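Local coordinates for protein aclacinomycin oxidoreductase (AknOx) (Streptomyces galilaeus, PDB 2IPI) that oxidises the terminal sugar of aclacinomycin antibiotics in two successive oxygen-dependent steps, using a bicovalently attached FAD, at residues G483-W486 against Y487-Y490; R504-P507 against R508-F511; K370-T373 against A374-A378. All blocks are in the same frame, centred on the assembly; numbering follows the deposited sequence.

Contact 1 (G483-W486 against Y487-Y490)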
ATOM      1  N   GLY A 483      -2.185 -10.234  23.345  1.00 24.40           N
ATOM      2  CA  GLY A 483      -1.290  -9.486  24.182  1.00 22.63           C
ATOM      3  C   GLY A 483      -0.633  -8.317  23.487  1.00 24.91           C
ATOM      4  O   GLY A 483      -0.193  -7.393  24.171  1.00 28.09           O
ATOM      5  N   VAL A 484      -0.567  -8.356  22.160  1.00 22.73           N
ATOM      6  CA  VAL A 484       0.137  -7.341  21.381  1.00 21.19           C
ATOM      7  C   VAL A 484      -0.816  -6.285  20.850  1.00 20.06           C
ATOM      8  O   VAL A 484      -1.867  -6.619  20.287  1.00 19.99           O
ATOM      9  CB  VAL A 484       0.895  -8.018  20.227  1.00 21.18           C
ATOM     10  CG1 VAL A 484       1.710  -7.006  19.437  1.00 18.40           C
ATOM     11  CG2 VAL A 484       1.791  -9.122  20.791  1.00 18.70           C
ATOM     12  N   PRO A 485      -0.470  -5.013  21.022  1.00 16.87           N
ATOM     13  CA  PRO A 485      -1.357  -3.927  20.580  1.00 16.42           C
ATOM     14  C   PRO A 485      -1.290  -3.726  19.070  1.00 15.84           C
ATOM     15  O   PRO A 485      -0.333  -4.193  18.440  1.00 18.49           O
ATOM     16  CB  PRO A 485      -0.799  -2.701  21.295  1.00 16.08           C
ATOM     17  CG  PRO A 485       0.540  -3.070  21.813  1.00 17.36           C
ATOM     18  CD  PRO A 485       0.775  -4.529  21.630  1.00 16.74           C
ATOM     19  N   TRP A 486      -2.287  -3.049  18.501  1.00 15.89           N
ATOM     20  CA  TRP A 486      -2.300  -2.834  17.058  1.00 15.13           C
ATOM     21  C   TRP A 486      -1.093  -2.033  16.588  1.00 15.58           C
ATOM     22  O   TRP A 486      -0.600  -2.188  15.466  1.00 12.91           O
ATOM     23  CB  TRP A 486      -3.601  -2.116  16.649  1.00 14.03           C
ATOM     24  CG  TRP A 486      -3.626  -0.727  17.229  1.00 17.51           C
ATOM     25  CD1 TRP A 486      -3.952  -0.323  18.496  1.00 17.47           C
ATOM     26  CD2 TRP A 486      -3.278   0.456  16.500  1.00 18.11           C
ATOM     27  NE1 TRP A 486      -3.834   1.046  18.602  1.00 15.40           N
ATOM     28  CE2 TRP A 486      -3.421   1.541  17.382  1.00 17.09           C
ATOM     29  CE3 TRP A 486      -2.864   0.690  15.185  1.00 17.40           C
ATOM     30  CZ2 TRP A 486      -3.155   2.847  16.970  1.00 17.71           C
ATOM     31  CZ3 TRP A 486      -2.605   1.981  14.789  1.00 18.63           C
ATOM     32  CH2 TRP A 486      -2.749   3.056  15.682  1.00 17.70           C
ATOM     33  N   TYR A 487      -0.601  -1.130  17.439  1.00 15.72           N
ATOM     34  CA  TYR A 487       0.457  -0.224  16.974  1.00 15.67           C
ATOM     35  C   TYR A 487       1.807  -0.923  16.939  1.00 15.59           C
ATOM     36  O   TYR A 487       2.672  -0.606  16.111  1.00 14.32           O
ATOM     37  CB  TYR A 487       0.526   1.058  17.815  1.00 15.15           C
ATOM     38  CG  TYR A 487       0.538   0.891  19.311  1.00 15.56           C
ATOM     39  CD1 TYR A 487      -0.560   1.255  20.074  1.00 17.93           C
ATOM     40  CD2 TYR A 487       1.645   0.364  19.970  1.00 17.28           C
ATOM     41  CE1 TYR A 487      -0.564   1.104  21.445  1.00 17.23           C
ATOM     42  CE2 TYR A 487       1.642   0.216  21.344  1.00 19.65           C
ATOM     43  CZ  TYR A 487       0.541   0.586  22.081  1.00 20.17           C
ATOM     44  OH  TYR A 487       0.535   0.436  23.455  1.00 19.46           O
ATOM     45  N   THR A 488       2.029  -1.890  17.823  1.00 12.96           N
ATOM     46  CA  THR A 488       3.189  -2.773  17.718  1.00 14.34           C
ATOM     47  C   THR A 488       3.156  -3.476  16.364  1.00 13.26           C
ATOM     48  O   THR A 488       4.142  -3.581  15.648  1.00 12.39           O
ATOM     49  CB  THR A 488       3.190  -3.809  18.855  1.00 17.59           C
ATOM     50  OG1 THR A 488       3.302  -3.096  20.106  1.00 19.01           O
ATOM     51  CG2 THR A 488       4.365  -4.770  18.750  1.00 15.44           C
ATOM     52  N   LEU A 489       1.948  -3.951  16.036  1.00 12.02           N
ATOM     53  CA  LEU A 489       1.755  -4.740  14.837  1.00 13.65           C
ATOM     54  C   LEU A 489       2.187  -3.946  13.609  1.00 11.46           C
ATOM     55  O   LEU A 489       2.889  -4.481  12.762  1.00 11.43           O
ATOM     56  CB  LEU A 489       0.298  -5.180  14.685  1.00 14.58           C
ATOM     57  CG  LEU A 489      -0.228  -6.229  15.666  1.00 13.22           C
ATOM     58  CD1 LEU A 489      -1.581  -6.737  15.189  1.00  8.20           C
ATOM     59  CD2 LEU A 489       0.736  -7.395  15.834  1.00 12.67           C
ATOM     60  N   TYR A 490       1.756  -2.679  13.545  1.00 12.69           N
ATOM     61  CA  TYR A 490       2.016  -1.911  12.324  1.00  9.37           C
ATOM     62  C   TYR A 490       3.350  -1.177  12.319  1.00 14.09           C
ATOM     63  O   TYR A 490       3.937  -0.942  11.252  1.00 13.55           O
ATOM     64  CB  TYR A 490       0.878  -0.905  12.134  1.00  9.71           C
ATOM     65  CG  TYR A 490      -0.383  -1.426  11.509  1.00 11.38           C
ATOM     66  CD1 TYR A 490      -1.597  -1.303  12.178  1.00 15.66           C
ATOM     67  CD2 TYR A 490      -0.424  -2.054  10.268  1.00 12.66           C
ATOM     68  CE1 TYR A 490      -2.789  -1.768  11.644  1.00 14.62           C
ATOM     69  CE2 TYR A 490      -1.607  -2.524   9.722  1.00  7.07           C
ATOM     70  CZ  TYR A 490      -2.791  -2.387  10.407  1.00 14.18           C
ATOM     71  OH  TYR A 490      -3.983  -2.851   9.872  1.00 12.39           O
TER

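Contact 2 (R504-P507 against R508-F511)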
ATOM      1  N   ARG A 504       2.958  17.143  18.628  1.00 17.77           N
ATOM      2  CA  ARG A 504       3.544  18.426  18.257  1.00 15.04           C
ATOM      3  C   ARG A 504       2.783  19.064  17.099  1.00 14.29           C
ATOM      4  O   ARG A 504       2.493  20.264  17.114  1.00 13.00           O
ATOM      5  CB  ARG A 504       5.018  18.254  17.887  1.00 10.80           C
ATOM      6  N   TRP A 505       2.466  18.265  16.078  1.00  9.87           N
ATOM      7  CA  TRP A 505       1.876  18.910  14.896  1.00 13.08           C
ATOM      8  C   TRP A 505       0.366  18.801  14.815  1.00 11.60           C
ATOM      9  O   TRP A 505      -0.242  19.508  14.002  1.00 12.30           O
ATOM     10  CB  TRP A 505       2.571  18.331  13.648  1.00 16.03           C
ATOM     11  CG  TRP A 505       3.715  19.206  13.223  1.00 16.28           C
ATOM     12  CD1 TRP A 505       3.615  20.348  12.470  1.00 15.40           C
ATOM     13  CD2 TRP A 505       5.106  19.034  13.514  1.00 16.20           C
ATOM     14  NE1 TRP A 505       4.852  20.886  12.279  1.00 18.54           N
ATOM     15  CE2 TRP A 505       5.794  20.102  12.904  1.00 16.16           C
ATOM     16  CE3 TRP A 505       5.842  18.086  14.222  1.00 17.52           C
ATOM     17  CZ2 TRP A 505       7.177  20.246  12.988  1.00 18.81           C
ATOM     18  CZ3 TRP A 505       7.216  18.221  14.310  1.00 20.96           C
ATOM     19  CH2 TRP A 505       7.872  19.296  13.694  1.00 21.47           C
ATOM     20  N   ASP A 506      -0.253  17.969  15.643  1.00 13.87           N
ATOM     21  CA  ASP A 506      -1.704  17.889  15.795  1.00 15.15           C
ATOM     22  C   ASP A 506      -2.105  17.812  17.271  1.00 13.29           C
ATOM     23  O   ASP A 506      -2.719  16.826  17.679  1.00 14.05           O
ATOM     24  CB  ASP A 506      -2.288  16.679  15.063  1.00 13.49           C
ATOM     25  CG  ASP A 506      -3.793  16.670  14.913  1.00 11.88           C
ATOM     26  OD1 ASP A 506      -4.478  17.714  14.937  1.00 13.14           O
ATOM     27  OD2 ASP A 506      -4.343  15.556  14.752  1.00 11.78           O
ATOM     28  N   PRO A 507      -1.782  18.815  18.080  1.00 12.65           N
ATOM     29  CA  PRO A 507      -2.146  18.802  19.502  1.00 10.42           C
ATOM     30  C   PRO A 507      -3.641  18.704  19.793  1.00  9.39           C
ATOM     31  O   PRO A 507      -4.009  18.082  20.790  1.00 15.75           O
ATOM     32  CB  PRO A 507      -1.657  20.155  20.028  1.00 10.83           C
ATOM     33  CG  PRO A 507      -1.123  20.918  18.878  1.00 16.44           C
ATOM     34  CD  PRO A 507      -1.011  20.005  17.702  1.00 13.63           C
ATOM     35  N   ARG A 508      -4.523  19.312  19.023  1.00 10.38           N
ATOM     36  CA  ARG A 508      -5.958  19.276  19.158  1.00  7.30           C
ATOM     37  C   ARG A 508      -6.576  17.995  18.576  1.00 10.64           C
ATOM     38  O   ARG A 508      -7.812  17.941  18.532  1.00 13.55           O
ATOM     39  CB  ARG A 508      -6.598  20.470  18.454  1.00 11.09           C
ATOM     40  CG  ARG A 508      -5.986  21.841  18.659  1.00 14.43           C
ATOM     41  CD  ARG A 508      -7.048  22.938  18.565  1.00 18.49           C
ATOM     42  NE  ARG A 508      -6.907  23.865  19.687  1.00 22.95           N
ATOM     43  CZ  ARG A 508      -7.894  24.307  20.445  1.00 15.38           C
ATOM     44  NH1 ARG A 508      -7.599  25.151  21.431  1.00 22.48           N
ATOM     45  NH2 ARG A 508      -9.142  23.933  20.231  1.00 13.59           N
ATOM     46  N   ASP A 509      -5.803  17.016  18.124  1.00 15.57           N
ATOM     47  CA  ASP A 509      -6.364  15.757  17.597  1.00 16.24           C
ATOM     48  C   ASP A 509      -7.437  16.017  16.551  1.00 15.42           C
ATOM     49  O   ASP A 509      -8.590  15.563  16.603  1.00 10.64           O
ATOM     50  CB  ASP A 509      -6.939  14.895  18.730  1.00 14.93           C
ATOM     51  CG  ASP A 509      -7.140  13.427  18.361  1.00 17.17           C
ATOM     52  OD1 ASP A 509      -6.467  12.908  17.441  1.00 13.75           O
ATOM     53  OD2 ASP A 509      -7.719  12.655  19.170  1.00 16.81           O
ATOM     54  N   VAL A 510      -7.076  16.816  15.535  1.00 11.48           N
ATOM     55  CA  VAL A 510      -8.061  17.214  14.537  1.00 10.81           C
ATOM     56  C   VAL A 510      -8.210  16.124  13.481  1.00  9.01           C
ATOM     57  O   VAL A 510      -9.306  15.952  12.936  1.00 12.14           O
ATOM     58  CB  VAL A 510      -7.678  18.580  13.949  1.00 12.34           C
ATOM     59  CG1 VAL A 510      -8.514  18.975  12.758  1.00 10.91           C
ATOM     60  CG2 VAL A 510      -7.861  19.620  15.058  1.00  7.90           C
ATOM     61  N   PHE A 511      -7.101  15.424  13.269  1.00 10.19           N
ATOM     62  CA  PHE A 511      -7.002  14.329  12.308  1.00 15.81           C
ATOM     63  C   PHE A 511      -6.901  12.975  12.999  1.00 14.32           C
ATOM     64  O   PHE A 511      -5.965  12.628  13.704  1.00 11.10           O
ATOM     65  CB  PHE A 511      -5.795  14.552  11.376  1.00 14.98           C
ATOM     66  CG  PHE A 511      -5.844  15.978  10.835  1.00 14.05           C
ATOM     67  CD1 PHE A 511      -5.111  16.986  11.411  1.00 13.61           C
ATOM     68  CD2 PHE A 511      -6.651  16.278   9.747  1.00 14.06           C
ATOM     69  CE1 PHE A 511      -5.141  18.290  10.946  1.00 14.10           C
ATOM     70  CE2 PHE A 511      -6.700  17.573   9.292  1.00 10.91           C
ATOM     71  CZ  PHE A 511      -5.976  18.589   9.871  1.00 12.35           C
TER
HETATM   72  O   HOH W   1      -4.340  20.605  16.465  1.00 14.75           O

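Contact 3 (K370-T373 against A374-A378)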
ATOM      1  N   LYS A 370      10.346 -15.257   7.596  1.00 13.21           N
ATOM      2  CA  LYS A 370      10.698 -16.608   7.176  1.00 13.34           C
ATOM      3  C   LYS A 370       9.479 -17.277   6.546  1.00 16.08           C
ATOM      4  O   LYS A 370       8.350 -16.845   6.787  1.00 15.55           O
ATOM      5  CB  LYS A 370      11.195 -17.433   8.360  1.00 15.26           C
ATOM      6  CG  LYS A 370      12.520 -17.005   8.945  1.00 15.27           C
ATOM      7  CD  LYS A 370      12.627 -17.268  10.447  1.00 17.45           C
ATOM      8  CE  LYS A 370      13.453 -18.466  10.842  1.00 18.23           C
ATOM      9  NZ  LYS A 370      14.740 -18.179  11.541  1.00 19.86           N
ATOM     10  N   PRO A 371       9.669 -18.316   5.737  1.00 16.22           N
ATOM     11  CA  PRO A 371       8.540 -18.902   5.000  1.00 17.29           C
ATOM     12  C   PRO A 371       7.431 -19.409   5.921  1.00 16.39           C
ATOM     13  O   PRO A 371       7.653 -19.555   7.122  1.00 18.51           O
ATOM     14  CB  PRO A 371       9.191 -20.096   4.298  1.00 18.24           C
ATOM     15  CG  PRO A 371      10.634 -19.743   4.193  1.00 16.46           C
ATOM     16  CD  PRO A 371      10.927 -19.027   5.483  1.00 15.14           C
ATOM     17  N   TRP A 372       6.240 -19.685   5.393  1.00 16.70           N
ATOM     18  CA  TRP A 372       5.175 -20.314   6.165  1.00 16.87           C
ATOM     19  C   TRP A 372       5.662 -21.630   6.778  1.00 20.47           C
ATOM     20  O   TRP A 372       6.666 -22.183   6.310  1.00 22.83           O
ATOM     21  CB  TRP A 372       3.980 -20.612   5.280  1.00 18.07           C
ATOM     22  CG  TRP A 372       3.289 -19.499   4.575  1.00 20.75           C
ATOM     23  CD1 TRP A 372       3.215 -19.287   3.224  1.00 21.48           C
ATOM     24  CD2 TRP A 372       2.555 -18.429   5.177  1.00 19.54           C
ATOM     25  NE1 TRP A 372       2.482 -18.150   2.965  1.00 17.35           N
ATOM     26  CE2 TRP A 372       2.069 -17.607   4.142  1.00 18.32           C
ATOM     27  CE3 TRP A 372       2.282 -18.104   6.512  1.00 16.66           C
ATOM     28  CZ2 TRP A 372       1.307 -16.464   4.391  1.00 17.03           C
ATOM     29  CZ3 TRP A 372       1.528 -16.972   6.746  1.00 14.64           C
ATOM     30  CH2 TRP A 372       1.052 -16.174   5.706  1.00 15.73           C
ATOM     31  N   THR A 373       4.973 -22.150   7.789  1.00 19.99           N
ATOM     32  CA  THR A 373       5.323 -23.454   8.333  1.00 20.78           C
ATOM     33  C   THR A 373       4.657 -24.573   7.532  1.00 20.99           C
ATOM     34  O   THR A 373       3.824 -24.283   6.676  1.00 14.06           O
ATOM     35  CB  THR A 373       4.917 -23.571   9.815  1.00 21.23           C
ATOM     36  OG1 THR A 373       5.144 -24.917  10.244  1.00 26.74           O
ATOM     37  CG2 THR A 373       3.442 -23.326  10.070  1.00 14.11           C
ATOM     38  N   ALA A 374       4.990 -25.821   7.855  1.00 23.07           N
ATOM     39  CA  ALA A 374       4.254 -26.969   7.335  1.00 22.80           C
ATOM     40  C   ALA A 374       2.755 -26.815   7.585  1.00 20.40           C
ATOM     41  O   ALA A 374       1.921 -27.031   6.715  1.00 21.86           O
ATOM     42  CB  ALA A 374       4.739 -28.278   7.955  1.00 21.70           C
ATOM     43  N   ALA A 375       2.420 -26.430   8.812  1.00 21.76           N
ATOM     44  CA  ALA A 375       1.026 -26.328   9.242  1.00 21.46           C
ATOM     45  C   ALA A 375       0.308 -25.156   8.586  1.00 15.50           C
ATOM     46  O   ALA A 375      -0.841 -25.282   8.164  1.00 13.94           O
ATOM     47  CB  ALA A 375       0.968 -26.207  10.756  1.00 26.46           C
ATOM     48  N   GLN A 376       0.983 -24.008   8.498  1.00 14.91           N
ATOM     49  CA  GLN A 376       0.355 -22.842   7.872  1.00 14.17           C
ATOM     50  C   GLN A 376       0.056 -23.126   6.405  1.00 14.97           C
ATOM     51  O   GLN A 376      -1.028 -22.838   5.902  1.00 12.34           O
ATOM     52  CB  GLN A 376       1.238 -21.606   8.041  1.00 15.04           C
ATOM     53  CG  GLN A 376       1.194 -21.004   9.443  1.00 14.87           C
ATOM     54  CD  GLN A 376       2.327 -20.031   9.714  1.00 14.05           C
ATOM     55  OE1 GLN A 376       2.071 -18.932  10.228  1.00 19.67           O
ATOM     56  NE2 GLN A 376       3.553 -20.411   9.386  1.00 12.25           N
ATOM     57  N   ALA A 377       1.003 -23.722   5.689  1.00 18.83           N
ATOM     58  CA  ALA A 377       0.777 -24.105   4.299  1.00 16.51           C
ATOM     59  C   ALA A 377      -0.489 -24.953   4.164  1.00 19.46           C
ATOM     60  O   ALA A 377      -1.222 -24.830   3.183  1.00 16.66           O
ATOM     61  CB  ALA A 377       1.978 -24.862   3.767  1.00 16.70           C
ATOM     62  N   ALA A 378      -0.705 -25.782   5.184  1.00 19.48           N
ATOM     63  CA  ALA A 378      -1.818 -26.727   5.177  1.00 20.10           C
ATOM     64  C   ALA A 378      -3.142 -26.041   5.488  1.00 19.65           C
ATOM     65  O   ALA A 378      -4.173 -26.460   4.952  1.00 20.12           O
ATOM     66  CB  ALA A 378      -1.554 -27.855   6.159  1.00 24.66           C
TER

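Contact 1 (G483-W486 against Y487-Y490)
Tyr487 lays one face of its phenol ring against Pro485 and turns an edge toward the indole of Trp486. Pro485 CB stands 3.7 Å from the centroid of the Tyr487 ring, 15° off its normal, a CH-pi contact; Pro485 CG reaches Tyr487 CE2 at 3.5 Å. The Trp486 and Tyr487 rings form a T-shaped pair with planes at 73°, the edge of Tyr487 directed at the face of the five-membered ring of Trp486. Trp486 holds CG wedged between backbone N and carbonyl carbon (chi1 66°), which brings its indole over the backbone N and CB of Tyr487; Tyr487 CG takes the same position on its own residue. Tyr487 CB therefore sits over the six-membered ring of Trp486, 4.0 Å from its centroid. All this happens at the start of helix 486-491 in the berberine-like region, where Pro485 is the N-cap residue and the first turn closes through Tyr490 N to Trp486 O, 3.1 Å, and a weak bond from Leu489 N to Pro485 O. One turn on, Tyr490 brings CD1 to the edge of the indole, 3.8 Å from Trp486 CE3, the two side chains crossing at about a right angle. Its hydroxyl is hydrogen-bonded to the carbonyl O of Tyr469, the residue that acts as proton acceptor and binds aclacinomycin Y. Before the helix, Val484 points CG1 anti to its own N and meets the methyl CG2 of Thr488 at 3.5 Å, with Leu489 CD2 also touching Val484 CG1.

Contact 2 (R504-P507 against R508-F511)
The carboxylate of Asp506 takes two successive backbone N-H groups, those of Val510 and Phe511, one on each oxygen. Val510 N donates to Asp506 OD1 at 2.8 Å and Phe511 N to Asp506 OD2 at 3.1 Å; both bonds are nearly straight, and each donor arrives on the syn side, 20° and 22° out of the carboxylate plane. This two-pronged grip should fix the rotation of the group about its CB-CG bond. The side chain reaches the amides because CG lies anti to the backbone N of Asp506 (chi1 -168°), which swings the carboxylate alongside the chain as it doubles back. Val510 CB packs 3.5 Å from Asp506 OD1, and Phe511 CD1 approaches the same oxygen obliquely at 3.7 Å; the Phe511 side chain is about 7 Å from the bound FAD. The backbone is folded by a type I beta turn from Asp506 to Asp509, closed by Asp509 N bonding to Asp506 O at 3.1 Å. A water bridges the corner, accepting from Arg508 N at 2.9 Å and donating a longer bond to Asp506 OD1. In the next shell lies Lys502: its NZ makes salt bridges to Asp506 OD2 and to Asp509 OD1 and also donates to Phe511 O. The ammonium group probably offsets the repulsion between the two carboxylates, Asp506 OD2 and Asp509 OD1 being 4.3 Å apart. Arg508 bends away from the turn, and its NE donates to Ala187 O, while Pro507 touches the Ala187 side chain. The turn thus follows the C-terminal end of helix 495-505 and packs against the loop joining strands 177-185 and 191-197.

Contact 3 (K370-T373 against A374-A378)
Thr373 O receives the N-H of Ala377 in an almost straight bond, 3.0 Å long with 171° at the hydrogen. Thr373 is the N-cap of helix 374-385, and its hydroxyl adds the capping bond: Ala375 N donates weakly to Thr373 OG1 over 3.4 Å. Standing anti to the backbone N of Thr373 (chi1 173°), OG1 sits beside the carbonyl carbon, within weak reach of that N-H, while the methyl CG2 falls between N and carbonyl carbon and faces the backbone N and side chain of Gln376. There CG2 presses on the Gln376 side chain, 3.3 Å from Gln376 CG, and also meets the methyl of Ala375. Together the cap and first turn carry the chain out of strand 360-368, an outermost strand of the seven-stranded antiparallel sheet, into the helix. Trp372, just before the cap, turns the edge of its indole to the extended Gln376 chain; Trp372 CE3 comes to 3.7 Å from Gln376 CD, and ring and amide planes stand nearly perpendicular, at 85°. Beyond this pair, the indole is buried against Ile269 of helix 262-278, Ile448 of helix 434-448, and Val422 and Met424 of strand 420-428; the Trp372 side chain is about 10 Å from that of Tyr397, an active-site proton acceptor. Ala377, one turn into the helix, turns its methyl 3.5 Å from Thr373 O and joins Trp372 on Ile269.

How the contacts relate
Along the chain the order is contact 3, contact 1, contact 2. Contact 3 opens helix 374-385 beside the seven-stranded antiparallel sheet; contact 1 opens helix 486-491, and contact 2 follows the end of the next helix, 495-505, both within the berberine-like range. The centre of contact 1 is about 22 Å from each of the other two, whose own centres are about 42 Å apart, and none touches another. Contact 1 thus lies between the substrate-side sheet and the FAD-binding portion. The C-terminal berberine-like region comes near Tyr469, which binds aclacinomycin Y, at contact 1, and its side chains approach the FAD, Tyr490 to about 11 Å and Phe511 of contact 2 to about 7 Å.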